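Long-range contacts in aminoacyltransferase FemA (Staphylococcus aureus, PDB 1LRZ), which adds the second and third glycines of the pentaglycine bridge of staphylococcal peptidoglycan, using glycyl-tRNA as donor: residues A[201-207]-A[312-317]; A[245-249]-A[300-304]. All coordinates share one frame; numbering follows the deposited sequence.

Contact 1. Residues A[201-207]-A[312-317]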
loop_
_atom_site.group_PDB
_atom_site.type_symbol
_atom_site.label_atom_id
_atom_site.label_comp_id
_atom_site.label_asym_id
_atom_site.label_seq_id
_atom_site.Cartn_x
_atom_site.Cartn_y
_atom_site.Cartn_z
ATOM N N LEU A 201 14.595 1.087 11.525
ATOM C CA LEU A 201 13.651 0.087 11.054
ATOM C C LEU A 201 13.027 -0.698 12.212
ATOM O O LEU A 201 11.877 -1.126 12.128
ATOM C CB LEU A 201 14.336 -0.853 10.056
ATOM C CG LEU A 201 13.420 -1.684 9.148
ATOM C CD1 LEU A 201 12.342 -0.804 8.520
ATOM C CD2 LEU A 201 14.265 -2.352 8.076
ATOM N N PRO A 202 13.775 -0.900 13.311
ATOM C CA PRO A 202 13.170 -1.645 14.424
ATOM C C PRO A 202 11.949 -0.956 15.051
ATOM O O PRO A 202 11.100 -1.626 15.650
ATOM C CB PRO A 202 14.332 -1.826 15.408
ATOM C CG PRO A 202 15.299 -0.721 15.040
ATOM C CD PRO A 202 15.218 -0.699 13.535
ATOM N N ILE A 203 11.862 0.371 14.924
ATOM C CA ILE A 203 10.708 1.094 15.451
ATOM C C ILE A 203 9.491 0.609 14.668
ATOM O O ILE A 203 8.447 0.308 15.246
ATOM C CB ILE A 203 10.815 2.627 15.250
ATOM C CG1 ILE A 203 12.000 3.189 16.036
ATOM C CG2 ILE A 203 9.518 3.298 15.704
ATOM C CD1 ILE A 203 12.124 4.701 15.941
ATOM N N PHE A 204 9.632 0.540 13.346
ATOM C CA PHE A 204 8.548 0.072 12.480
ATOM C C PHE A 204 8.220 -1.373 12.839
ATOM O O PHE A 204 7.054 -1.757 12.948
ATOM C CB PHE A 204 8.970 0.141 11.006
ATOM C CG PHE A 204 8.126 -0.710 10.097
ATOM C CD1 PHE A 204 6.831 -0.318 9.755
ATOM C CD2 PHE A 204 8.613 -1.932 9.620
ATOM C CE1 PHE A 204 6.024 -1.135 8.953
ATOM C CE2 PHE A 204 7.818 -2.759 8.817
ATOM C CZ PHE A 204 6.518 -2.360 8.481
ATOM N N ARG A 205 9.269 -2.167 13.021
ATOM C CA ARG A 205 9.135 -3.578 13.365
ATOM C C ARG A 205 8.360 -3.803 14.657
ATOM O O ARG A 205 7.660 -4.806 14.796
ATOM C CB ARG A 205 10.521 -4.208 13.487
ATOM C CG ARG A 205 11.315 -4.190 12.190
ATOM C CD ARG A 205 11.445 -5.589 11.613
ATOM N NE ARG A 205 10.148 -6.230 11.440
ATOM C CZ ARG A 205 9.981 -7.523 11.174
ATOM N NH1 ARG A 205 11.027 -8.324 11.057
ATOM N NH2 ARG A 205 8.766 -8.021 10.987
ATOM N N SER A 206 8.477 -2.871 15.595
ATOM C CA SER A 206 7.777 -3.003 16.869
ATOM C C SER A 206 6.261 -3.036 16.682
ATOM O O SER A 206 5.550 -3.623 17.496
ATOM C CB SER A 206 8.140 -1.850 17.808
ATOM O OG SER A 206 7.494 -0.652 17.403
ATOM N N PHE A 207 5.765 -2.414 15.612
ATOM C CA PHE A 207 4.322 -2.390 15.353
ATOM C C PHE A 207 3.797 -3.647 14.672
ATOM O O PHE A 207 2.595 -3.898 14.674
ATOM C CB PHE A 207 3.937 -1.188 14.488
ATOM C CG PHE A 207 4.147 0.130 15.154
ATOM C CD1 PHE A 207 5.314 0.849 14.938
ATOM C CD2 PHE A 207 3.197 0.637 16.035
ATOM C CE1 PHE A 207 5.527 2.065 15.581
ATOM C CE2 PHE A 207 3.403 1.855 16.685
ATOM C CZ PHE A 207 4.575 2.567 16.462
ATOM N N PRO A 312 6.209 6.692 19.581
ATOM C CA PRO A 312 5.811 6.233 18.247
ATOM C C PRO A 312 4.426 5.633 18.417
ATOM O O PRO A 312 4.211 4.863 19.355
ATOM C CB PRO A 312 6.869 5.188 17.909
ATOM C CG PRO A 312 7.192 4.598 19.253
ATOM C CD PRO A 312 7.249 5.817 20.159
ATOM N N ILE A 313 3.483 5.980 17.542
ATOM C CA ILE A 313 2.132 5.446 17.692
ATOM C C ILE A 313 1.558 4.658 16.511
ATOM O O ILE A 313 0.589 3.914 16.672
ATOM C CB ILE A 313 1.162 6.566 18.076
ATOM C CG1 ILE A 313 1.168 7.659 17.009
ATOM C CG2 ILE A 313 1.586 7.157 19.432
ATOM C CD1 ILE A 313 0.051 8.674 17.190
ATOM N N SER A 314 2.151 4.813 15.330
ATOM C CA SER A 314 1.684 4.087 14.150
ATOM C C SER A 314 2.757 4.193 13.069
ATOM O O SER A 314 3.494 5.178 13.011
ATOM C CB SER A 314 0.358 4.692 13.651
ATOM O OG SER A 314 -0.247 3.891 12.644
ATOM N N ALA A 315 2.857 3.174 12.221
ATOM C CA ALA A 315 3.844 3.195 11.147
ATOM C C ALA A 315 3.364 2.366 9.970
ATOM O O ALA A 315 2.504 1.487 10.118
ATOM C CB ALA A 315 5.192 2.660 11.647
ATOM N N GLY A 316 3.923 2.660 8.799
ATOM C CA GLY A 316 3.559 1.938 7.598
ATOM C C GLY A 316 4.762 1.780 6.694
ATOM O O GLY A 316 5.719 2.565 6.757
ATOM N N PHE A 317 4.711 0.755 5.853
ATOM C CA PHE A 317 5.779 0.465 4.898
ATOM C C PHE A 317 5.126 0.670 3.526
ATOM O O PHE A 317 4.204 -0.063 3.157
ATOM C CB PHE A 317 6.228 -0.983 5.054
ATOM C CG PHE A 317 7.607 -1.246 4.542
ATOM C CD1 PHE A 317 8.721 -0.919 5.310
ATOM C CD2 PHE A 317 7.797 -1.843 3.303
ATOM C CE1 PHE A 317 10.006 -1.187 4.853
ATOM C CE2 PHE A 317 9.085 -2.113 2.838
ATOM C CZ PHE A 317 10.188 -1.783 3.621
#
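Phe207 lays its ring against the backbone of 312-317, and this is where helix 201-207 presses hardest on the strand. CE2 of Phe207 comes within 3.4 Å of the carbonyl carbon of Ile313, the backbone N of Ala315 sits above the middle of one ring face, and the carbonyl carbon of Pro312 meets the ring edge. With CG anti to the carbonyl carbon (chi1 -66°), the ring extends toward the classic beta bulge in which Ile313 and Ser314 both face Ala241 of strand 236-244. The CB of Ala315 fills the notch between two phenylalanines, 3.8 Å from CD1 of Phe207 and 3.9 Å from CD1 of Phe204, touching the latter ring at its edge. Farther along, CZ of Phe204 packs 3.7 Å from CB of Phe317; their rings meet obliquely, planes 39° apart, and Tyr225 of helix 222-232 makes edge-to-face pairs with both.

Contact is sparser at Ile203, partly exposed, which reaches Pro312 through CG2 alone, 3.9 Å from the proline CB. Leu201 CD1 stays 4.4 Å from Phe317 CE1. Arg205 turns off to a salt bridge with Asp222.

The helix crosses the strand at 102°, lying over part of one face of the larger mixed sheet; Phe207 also touches Leu240 of strand 236-244. No hydrogen bond joins the two segments: backbone bonds of the strand run to Pro239 and Ala241 on one side and to Gly331 and Ser333 on the other, so the helix is held here by aromatic and aliphatic contact.

Contact 2. Residues A[245-249]-A[300-304]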
loop_
_atom_site.group_PDB
_atom_site.type_symbol
_atom_site.label_atom_id
_atom_site.label_comp_id
_atom_site.label_asym_id
_atom_site.label_seq_id
_atom_site.Cartn_x
_atom_site.Cartn_y
_atom_site.Cartn_z
ATOM N N PHE A 245 7.061 14.923 22.824
ATOM C CA PHE A 245 6.455 15.604 23.955
ATOM C C PHE A 245 6.926 17.017 24.261
ATOM O O PHE A 245 6.101 17.867 24.582
ATOM C CB PHE A 245 6.499 14.699 25.184
ATOM C CG PHE A 245 5.556 13.528 25.078
ATOM C CD1 PHE A 245 6.040 12.232 24.957
ATOM C CD2 PHE A 245 4.177 13.736 25.019
ATOM C CE1 PHE A 245 5.171 11.155 24.768
ATOM C CE2 PHE A 245 3.299 12.667 24.830
ATOM C CZ PHE A 245 3.803 11.370 24.702
ATOM N N ASP A 246 8.220 17.299 24.143
ATOM C CA ASP A 246 8.676 18.663 24.395
ATOM C C ASP A 246 7.965 19.640 23.469
ATOM O O ASP A 246 7.510 20.693 23.903
ATOM C CB ASP A 246 10.187 18.803 24.186
ATOM C CG ASP A 246 10.983 18.246 25.340
ATOM O OD1 ASP A 246 10.474 18.282 26.481
ATOM O OD2 ASP A 246 12.122 17.783 25.108
ATOM N N GLU A 247 7.866 19.294 22.190
ATOM C CA GLU A 247 7.212 20.180 21.236
ATOM C C GLU A 247 5.706 20.227 21.479
ATOM O O GLU A 247 5.078 21.279 21.363
ATOM C CB GLU A 247 7.515 19.722 19.805
ATOM C CG GLU A 247 9.018 19.599 19.518
ATOM C CD GLU A 247 9.325 19.300 18.061
ATOM O OE1 GLU A 247 8.683 18.393 17.486
ATOM O OE2 GLU A 247 10.216 19.967 17.492
ATOM N N TYR A 248 5.132 19.080 21.824
ATOM C CA TYR A 248 3.698 18.984 22.092
ATOM C C TYR A 248 3.333 19.861 23.297
ATOM O O TYR A 248 2.437 20.710 23.226
ATOM C CB TYR A 248 3.347 17.521 22.368
ATOM C CG TYR A 248 1.910 17.249 22.743
ATOM C CD1 TYR A 248 0.858 17.650 21.921
ATOM C CD2 TYR A 248 1.608 16.510 23.882
ATOM C CE1 TYR A 248 -0.462 17.307 22.230
ATOM C CE2 TYR A 248 0.309 16.163 24.196
ATOM C CZ TYR A 248 -0.724 16.558 23.370
ATOM O OH TYR A 248 -2.009 16.175 23.683
ATOM N N ILE A 249 4.047 19.655 24.397
ATOM C CA ILE A 249 3.810 20.417 25.612
ATOM C C ILE A 249 4.048 21.907 25.370
ATOM O O ILE A 249 3.331 22.743 25.917
ATOM C CB ILE A 249 4.709 19.905 26.762
ATOM C CG1 ILE A 249 4.370 18.438 27.054
ATOM C CG2 ILE A 249 4.507 20.759 28.010
ATOM C CD1 ILE A 249 5.349 17.733 27.997
ATOM N N GLY A 300 0.576 14.666 28.849
ATOM C CA GLY A 300 1.809 14.701 28.084
ATOM C C GLY A 300 3.029 14.476 28.962
ATOM O O GLY A 300 3.934 13.702 28.619
ATOM N N LYS A 301 3.059 15.150 30.107
ATOM C CA LYS A 301 4.179 14.999 31.023
ATOM C C LYS A 301 4.280 13.576 31.552
ATOM O O LYS A 301 5.376 13.021 31.653
ATOM C CB LYS A 301 4.052 15.999 32.171
ATOM C CG LYS A 301 4.307 17.427 31.711
ATOM C CD LYS A 301 4.103 18.428 32.831
ATOM C CE LYS A 301 4.431 19.839 32.361
ATOM N NZ LYS A 301 4.124 20.848 33.419
ATOM N N ARG A 302 3.139 12.976 31.871
ATOM C CA ARG A 302 3.136 11.616 32.379
ATOM C C ARG A 302 3.640 10.625 31.319
ATOM O O ARG A 302 4.457 9.744 31.621
ATOM C CB ARG A 302 1.730 11.223 32.838
ATOM C CG ARG A 302 1.641 9.800 33.396
ATOM C CD ARG A 302 0.220 9.455 33.792
ATOM N NE ARG A 302 -0.682 9.594 32.654
ATOM C CZ ARG A 302 -0.673 8.798 31.589
ATOM N NH1 ARG A 302 -1.532 9.013 30.598
ATOM N NH2 ARG A 302 0.175 7.779 31.520
ATOM N N LEU A 303 3.156 10.762 30.082
ATOM C CA LEU A 303 3.588 9.861 29.015
ATOM C C LEU A 303 5.069 10.050 28.706
ATOM O O LEU A 303 5.793 9.079 28.473
ATOM C CB LEU A 303 2.760 10.085 27.741
ATOM C CG LEU A 303 1.297 9.635 27.778
ATOM C CD1 LEU A 303 0.604 10.107 26.509
ATOM C CD2 LEU A 303 1.208 8.111 27.903
ATOM N N GLN A 304 5.517 11.302 28.722
ATOM C CA GLN A 304 6.912 11.620 28.439
ATOM C C GLN A 304 7.824 10.936 29.457
ATOM O O GLN A 304 8.849 10.361 29.093
ATOM C CB GLN A 304 7.134 13.133 28.482
ATOM C CG GLN A 304 8.550 13.569 28.123
ATOM C CD GLN A 304 8.767 15.070 28.263
ATOM O OE1 GLN A 304 9.454 15.688 27.444
ATOM N NE2 GLN A 304 8.192 15.661 29.306
#
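Phe245, the first residue of helix 245-272, spreads its ring over the backbone of the returning helix 277-307 and has the largest surface buried here. Over one face lie the carbonyl O of Gly300, 3.6 Å from CD2 of Phe245, and the backbone N of Gln304, already bonded to each other within their helix. At the far end of the ring, CZ of Phe245 touches CB of Leu303 at 3.5 Å.

Gln304 runs past Phe245 in the opposite direction, its CB 3.7 Å from CB of Phe245. CG stands opposite the backbone N (chi1 -177°) and the chain stays extended, carrying the amide out to Asp246. There OE1 of Gln304 lies 2.9 Å from OD1 of Asp246, two acceptors, which makes the placing of O and N in this amide doubtful, although a weak bond from Asn309 ND2 favours OE1 as modelled.

One turn farther from the sheet, Ile249 puts its CD1 methyl 3.9 Å from CG of Lys301 and against the amide end of Gln304.

The helices run antiparallel at 174°, at the base of FemA's coiled-coil arm, which resembles the tRNA-binding arm of seryl-tRNA synthetase and so probably helps to bind tRNA. The contact rests on van der Waals packing of an aromatic ring and aliphatic carbons against a turn whose backbone polar groups are already paired, with Asp246 and the Lys301 chain toward solvent.

Contact 2 is nested along the chain inside the loop closed by contact 1: helix 201-207 comes first, then 245-249, then 300-304, and finally strand 312-317. The centres are 20 Å apart and the nearest atoms about 7 Å, with no touch between them. Strand 236-244 leads directly into helix 245-272, and helix 277-307 is followed closely by strand 310-320; these two strands are antiparallel neighbours in the nine-stranded sheet. The long antiparallel hairpin thus grows out of adjacent strands. Contact 2 marks where the arm leaves the body; contact 1 lies within the body, which is GNAT-like, consistent with its acetyltransferase clan, on the sheet the arm springs from.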